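PDB 2H0A: transcriptional regulator from Thermus thermophilus, which probably regulates transcription, perhaps as a repressor, as a CcpA-type regulator with a periplasmic binding protein-like domain. Local coordinates for residues A[117-122]-A[158-163]; A[110-115]-A[181-186]. One frame throughout, in Å; residues are numbered along the deposited sequence.

Contact 1: A[117-122]-A[158-163]; sequences FAIAVE and YITRHS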
loop_
_atom_site.group_PDB
_atom_site.type_symbol
_atom_site.label_atom_id
_atom_site.label_comp_id
_atom_site.label_asym_id
_atom_site.label_seq_id
_atom_site.Cartn_x
_atom_site.Cartn_y
_atom_site.Cartn_z
ATOM N N PHE A 117 -5.656 -20.366 -14.412
ATOM C CA PHE A 117 -5.837 -18.920 -14.402
ATOM C C PHE A 117 -4.583 -18.283 -13.835
ATOM O O PHE A 117 -3.790 -18.938 -13.160
ATOM C CB PHE A 117 -7.022 -18.507 -13.522
ATOM C CG PHE A 117 -8.344 -19.051 -13.972
ATOM C CD1 PHE A 117 -8.756 -20.317 -13.587
ATOM C CD2 PHE A 117 -9.183 -18.288 -14.780
ATOM C CE1 PHE A 117 -9.978 -20.819 -13.989
ATOM C CE2 PHE A 117 -10.411 -18.781 -15.190
ATOM C CZ PHE A 117 -10.810 -20.054 -14.792
ATOM N N ALA A 118 -4.419 -16.996 -14.102
ATOM C CA ALA A 118 -3.266 -16.264 -13.619
ATOM C C ALA A 118 -3.669 -14.876 -13.132
ATOM O O ALA A 118 -4.635 -14.276 -13.628
ATOM C CB ALA A 118 -2.226 -16.150 -14.723
ATOM N N ILE A 119 -2.927 -14.378 -12.149
ATOM C CA ILE A 119 -3.177 -13.059 -11.594
ATOM C C ILE A 119 -1.950 -12.203 -11.894
ATOM O O ILE A 119 -0.820 -12.588 -11.584
ATOM C CB ILE A 119 -3.418 -13.115 -10.058
ATOM C CG1 ILE A 119 -4.539 -14.107 -9.739
ATOM C CG2 ILE A 119 -3.809 -11.735 -9.538
ATOM C CD1 ILE A 119 -4.870 -14.218 -8.281
ATOM N N ALA A 120 -2.183 -11.054 -12.519
ATOM C CA ALA A 120 -1.113 -10.135 -12.872
ATOM C C ALA A 120 -1.201 -8.877 -12.019
ATOM O O ALA A 120 -2.241 -8.218 -11.965
ATOM C CB ALA A 120 -1.208 -9.781 -14.348
ATOM N N VAL A 121 -0.105 -8.552 -11.346
ATOM C CA VAL A 121 -0.063 -7.371 -10.493
ATOM C C VAL A 121 0.196 -6.113 -11.317
ATOM O O VAL A 121 1.151 -6.046 -12.094
ATOM C CB VAL A 121 1.020 -7.512 -9.416
ATOM C CG1 VAL A 121 1.032 -6.282 -8.527
ATOM C CG2 VAL A 121 0.765 -8.768 -8.595
ATOM N N GLU A 122 -0.668 -5.118 -11.130
ATOM C CA GLU A 122 -0.588 -3.859 -11.857
ATOM C C GLU A 122 -0.439 -2.660 -10.920
ATOM O O GLU A 122 -1.431 -2.070 -10.490
ATOM C CB GLU A 122 -1.851 -3.692 -12.712
ATOM C CG GLU A 122 -1.878 -2.466 -13.617
ATOM C CD GLU A 122 -0.944 -2.591 -14.805
ATOM O OE1 GLU A 122 -1.083 -3.568 -15.574
ATOM O OE2 GLU A 122 -0.076 -1.709 -14.973
ATOM N N TYR A 158 -6.341 -12.172 -14.801
ATOM C CA TYR A 158 -6.978 -11.162 -13.976
ATOM C C TYR A 158 -5.912 -10.181 -13.557
ATOM O O TYR A 158 -4.846 -10.572 -13.093
ATOM C CB TYR A 158 -7.617 -11.767 -12.732
ATOM C CG TYR A 158 -8.547 -10.806 -12.018
ATOM C CD1 TYR A 158 -9.841 -10.587 -12.478
ATOM C CD2 TYR A 158 -8.132 -10.118 -10.881
ATOM C CE1 TYR A 158 -10.695 -9.721 -11.826
ATOM C CE2 TYR A 158 -8.982 -9.244 -10.223
ATOM C CZ TYR A 158 -10.263 -9.052 -10.699
ATOM O OH TYR A 158 -11.114 -8.188 -10.038
ATOM N N ILE A 159 -6.205 -8.901 -13.732
ATOM C CA ILE A 159 -5.266 -7.859 -13.366
ATOM C C ILE A 159 -5.780 -7.150 -12.115
ATOM O O ILE A 159 -6.966 -6.819 -12.018
ATOM C CB ILE A 159 -5.109 -6.844 -14.521
ATOM C CG1 ILE A 159 -4.799 -7.595 -15.824
ATOM C CG2 ILE A 159 -3.993 -5.858 -14.202
ATOM C CD1 ILE A 159 -4.805 -6.727 -17.061
ATOM N N THR A 160 -4.888 -6.924 -11.157
ATOM C CA THR A 160 -5.267 -6.258 -9.918
ATOM C C THR A 160 -4.053 -5.708 -9.165
ATOM O O THR A 160 -2.954 -5.658 -9.707
ATOM C CB THR A 160 -6.084 -7.225 -9.007
ATOM O OG1 THR A 160 -6.500 -6.534 -7.826
ATOM C CG2 THR A 160 -5.265 -8.447 -8.625
ATOM N N ARG A 161 -4.256 -5.284 -7.920
ATOM C CA ARG A 161 -3.174 -4.724 -7.115
ATOM C C ARG A 161 -2.507 -5.804 -6.277
ATOM O O ARG A 161 -3.046 -6.897 -6.105
ATOM C CB ARG A 161 -3.703 -3.633 -6.182
ATOM C CG ARG A 161 -4.730 -2.681 -6.790
ATOM C CD ARG A 161 -4.108 -1.594 -7.637
ATOM N NE ARG A 161 -3.033 -0.892 -6.940
ATOM C CZ ARG A 161 -3.135 -0.339 -5.733
ATOM N NH1 ARG A 161 -4.278 -0.399 -5.063
ATOM N NH2 ARG A 161 -2.089 0.281 -5.192
ATOM N N HIS A 162 -1.329 -5.478 -5.751
ATOM C CA HIS A 162 -0.559 -6.404 -4.932
ATOM C C HIS A 162 -1.107 -6.444 -3.508
ATOM O O HIS A 162 -0.557 -5.839 -2.599
ATOM C CB HIS A 162 0.919 -5.992 -4.954
ATOM C CG HIS A 162 1.813 -6.860 -4.118
ATOM N ND1 HIS A 162 2.262 -6.484 -2.872
ATOM C CD2 HIS A 162 2.345 -8.083 -4.358
ATOM C CE1 HIS A 162 3.035 -7.437 -2.376
ATOM N NE2 HIS A 162 3.101 -8.416 -3.258
ATOM N N SER A 163 -2.205 -7.171 -3.326
ATOM C CA SER A 163 -2.848 -7.304 -2.018
ATOM C C SER A 163 -3.627 -8.602 -1.932
ATOM O O SER A 163 -3.843 -9.289 -2.935
ATOM C CB SER A 163 -3.822 -6.149 -1.768
ATOM O OG SER A 163 -4.956 -6.232 -2.622
#
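Ala-118, Ala-120 and Glu-122 are hydrogen-bonded through their backbones to Tyr-158 and Thr-160, and a ladder of four such bonds joins two parallel strands. The bridge pairs are Ile-119 with Tyr-158, Ala-120 with Ile-159 and Val-121 with Thr-160. Tyr-158 N gives to Ala-118 O at 3.0 Å, the most bent of the four with 137° at the hydrogen. Tyr-158 O takes Ala-120 N at 2.8 Å. Thr-160 N gives to Ala-120 O, and Thr-160 O takes Glu-122 N. Ala-120 thus uses both its N-H and its C=O on the partner strand, as do Tyr-158 and Thr-160. CA-H...O contacts from Ile-119, Val-121 and Ile-159 fill in between.

The apolar contacts fall on the two faces of the sheet. On the face of Ile-119, the methyl CG2 of Ile-119 lies alongside CG2 of Thr-160 at 3.7 Å, the two side chains pointing the same way. Val-121 places CG1 anti to its backbone N (chi1 -179°), and this methyl meets CB of His-162 at 3.6 Å. On the other face, the side chains of Glu-122 and Ile-159 run side by side, though that of Glu-122 is poorly ordered. Helices 164-175 and 189-200 pack on Ile-119, and Met-138 of helix 133-147 touches Ala-118 and Ala-120.

The bent chain of Arg-161 brings the edge of its guanidinium near Glu-122 O, while its NH2 forms a salt bridge with Glu-123, which also accepts the backbone N-H of His-162. Tyr-158 OH makes a weak hydrogen bond to Arg-168 of the second subunit.

After strand 157-160, Ser-163 N-caps helix 164-175. Two parallel strands linked through helix 133-147 form a beta-alpha-beta unit, as in the Rossmann-like lobes of the periplasmic binding protein-like fold.

Contact 2: A[110-115]-A[181-186]; sequences ARFPGP and PLNVFA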
loop_
_atom_site.group_PDB
_atom_site.type_symbol
_atom_site.label_atom_id
_atom_site.label_comp_id
_atom_site.label_asym_id
_atom_site.label_seq_id
_atom_site.Cartn_x
_atom_site.Cartn_y
_atom_site.Cartn_z
ATOM N N ALA A 110 0.654 -26.923 -15.360
ATOM C CA ALA A 110 0.253 -27.662 -16.542
ATOM C C ALA A 110 0.106 -29.154 -16.257
ATOM O O ALA A 110 -0.251 -29.924 -17.138
ATOM C CB ALA A 110 1.276 -27.451 -17.633
ATOM N N ARG A 111 0.368 -29.568 -15.028
ATOM C CA ARG A 111 0.284 -30.979 -14.693
ATOM C C ARG A 111 -0.962 -31.301 -13.882
ATOM O O ARG A 111 -1.089 -32.402 -13.347
ATOM C CB ARG A 111 1.527 -31.386 -13.906
ATOM C CG ARG A 111 2.840 -30.927 -14.532
ATOM C CD ARG A 111 4.010 -31.220 -13.616
ATOM N NE ARG A 111 4.089 -32.647 -13.331
ATOM C CZ ARG A 111 4.713 -33.173 -12.284
ATOM N NH1 ARG A 111 5.322 -32.387 -11.408
ATOM N NH2 ARG A 111 4.713 -34.489 -12.111
ATOM N N PHE A 112 -1.883 -30.344 -13.804
ATOM C CA PHE A 112 -3.112 -30.523 -13.032
ATOM C C PHE A 112 -4.410 -30.365 -13.819
ATOM O O PHE A 112 -4.463 -29.682 -14.837
ATOM C CB PHE A 112 -3.155 -29.533 -11.861
ATOM C CG PHE A 112 -1.991 -29.637 -10.931
ATOM C CD1 PHE A 112 -0.733 -29.172 -11.310
ATOM C CD2 PHE A 112 -2.150 -30.200 -9.672
ATOM C CE1 PHE A 112 0.351 -29.266 -10.444
ATOM C CE2 PHE A 112 -1.081 -30.300 -8.797
ATOM C CZ PHE A 112 0.179 -29.830 -9.183
ATOM N N PRO A 113 -5.480 -31.008 -13.340
ATOM C CA PRO A 113 -6.809 -30.961 -13.959
ATOM C C PRO A 113 -7.465 -29.584 -13.749
ATOM O O PRO A 113 -7.098 -28.847 -12.827
ATOM C CB PRO A 113 -7.568 -32.065 -13.225
ATOM C CG PRO A 113 -6.486 -33.013 -12.816
ATOM C CD PRO A 113 -5.406 -32.096 -12.349
ATOM N N GLY A 114 -8.429 -29.241 -14.600
ATOM C CA GLY A 114 -9.108 -27.966 -14.467
ATOM C C GLY A 114 -8.348 -26.821 -15.111
ATOM O O GLY A 114 -7.117 -26.851 -15.149
ATOM N N PRO A 115 -9.053 -25.789 -15.615
ATOM C CA PRO A 115 -8.476 -24.609 -16.271
ATOM C C PRO A 115 -7.481 -23.835 -15.414
ATOM O O PRO A 115 -7.648 -23.691 -14.208
ATOM C CB PRO A 115 -9.703 -23.778 -16.616
ATOM C CG PRO A 115 -10.633 -24.114 -15.496
ATOM C CD PRO A 115 -10.499 -25.603 -15.415
ATOM N N PRO A 181 -12.340 -28.447 -10.009
ATOM C CA PRO A 181 -11.043 -27.910 -9.607
ATOM C C PRO A 181 -10.516 -26.902 -10.617
ATOM O O PRO A 181 -10.819 -26.979 -11.810
ATOM C CB PRO A 181 -10.168 -29.146 -9.563
ATOM C CG PRO A 181 -10.663 -29.896 -10.753
ATOM C CD PRO A 181 -12.180 -29.779 -10.619
ATOM N N LEU A 182 -9.733 -25.951 -10.126
ATOM C CA LEU A 182 -9.128 -24.964 -10.992
ATOM C C LEU A 182 -7.792 -24.533 -10.397
ATOM O O LEU A 182 -7.577 -24.582 -9.182
ATOM C CB LEU A 182 -10.051 -23.759 -11.211
ATOM C CG LEU A 182 -10.415 -22.848 -10.047
ATOM C CD1 LEU A 182 -11.026 -21.574 -10.578
ATOM C CD2 LEU A 182 -11.381 -23.567 -9.135
ATOM N N ASN A 183 -6.891 -24.122 -11.279
ATOM C CA ASN A 183 -5.562 -23.720 -10.886
ATOM C C ASN A 183 -5.367 -22.237 -11.033
ATOM O O ASN A 183 -5.818 -21.638 -12.008
ATOM C CB ASN A 183 -4.555 -24.472 -11.737
ATOM C CG ASN A 183 -4.812 -25.956 -11.732
ATOM O OD1 ASN A 183 -4.665 -26.613 -10.702
ATOM N ND2 ASN A 183 -5.222 -26.492 -12.876
ATOM N N VAL A 184 -4.681 -21.658 -10.052
ATOM C CA VAL A 184 -4.413 -20.232 -10.029
ATOM C C VAL A 184 -2.936 -19.911 -9.800
ATOM O O VAL A 184 -2.302 -20.451 -8.895
ATOM C CB VAL A 184 -5.227 -19.528 -8.909
ATOM C CG1 VAL A 184 -4.903 -18.032 -8.890
ATOM C CG2 VAL A 184 -6.721 -19.759 -9.109
ATOM N N PHE A 185 -2.398 -19.038 -10.643
ATOM C CA PHE A 185 -1.027 -18.585 -10.496
ATOM C C PHE A 185 -1.178 -17.159 -9.977
ATOM O O PHE A 185 -1.412 -16.234 -10.749
ATOM C CB PHE A 185 -0.285 -18.580 -11.839
ATOM C CG PHE A 185 1.123 -18.052 -11.747
ATOM C CD1 PHE A 185 1.879 -18.238 -10.586
ATOM C CD2 PHE A 185 1.702 -17.387 -12.813
ATOM C CE1 PHE A 185 3.188 -17.768 -10.485
ATOM C CE2 PHE A 185 3.016 -16.909 -12.731
ATOM C CZ PHE A 185 3.758 -17.101 -11.560
ATOM N N ALA A 186 -1.058 -16.998 -8.660
ATOM C CA ALA A 186 -1.204 -15.695 -8.015
ATOM C C ALA A 186 -0.255 -14.650 -8.550
ATOM O O ALA A 186 -0.649 -13.505 -8.750
ATOM C CB ALA A 186 -1.023 -15.824 -6.520
#
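Asn-183 reaches the 110-115 loop with both its side chain and its backbone. Its CG lies anti to the carbonyl carbon and beside the backbone N (chi1 -51°), which carries the amide toward Pro-113. There ND2 gives a hydrogen bond to Pro-113 O at 3.0 Å. The bond is bent, with 141° at the hydrogen, and the donor sits above the carbonyl plane. Gly-114 O is also 3.0 Å from ND2 of Asn-183. The other amide atom, OD1 of Asn-183, rests 3.5 Å from CB of Phe-112. The two side chains cross at about a right angle, and the ring and amide planes are 63° apart.

The backbone bond is straighter: Asn-183 N gives to Pro-115 O at 3.1 Å. With an alanine in place of Asn-183, Pro-113 O would probably lose its side-chain donor and a gap would be likely to open beside CB of Phe-112.

CA of Gly-114 comes within 3.3 Å of Pro-181 O, just before strand 182-185, in a CA-H...O contact. A side chain there would run into that carbonyl, and the backbone angles of Gly-114 also call for glycine. Pro-181 follows a cis peptide bond. Pro-115 adds a loose apolar contact, with CG 4.3 Å from CB of Leu-182.

Arg-150 ties the loop from elsewhere, giving hydrogen bonds to the carbonyls of Ala-110 and Phe-112. The Phe-112 ring meets Tyr-108 of helix 99-109 edge-to-face. The loop leads from that helix into strand 116-121. Strand 182-185 runs between strands 116-121 and 210-215. Asn-183 touches Leu-109 of helix 99-109 and Arg-211 of strand 210-215.

In the fold
Contacts 1 and 2 both reach the same sheet, their centres about 16 Å apart. Strand 116-121 sits between 157-160, the outermost strand at this end of the sheet within the chain, and 182-185. Contact 1 joins it to the former. Contact 2 holds the loop that leads into it against the start of the latter. Along the chain the order is 110-115, 117-122, 158-163 and 181-186, so contact 2 encloses contact 1. Phe-117 N and Ile-119 N probably bond to Asn-183 O and Phe-185 O, linking the two directly. Together they tie strand 116-121 and the loop before it into a lobe of the periplasmic binding protein-like fold. Contact 1 also reaches the second subunit.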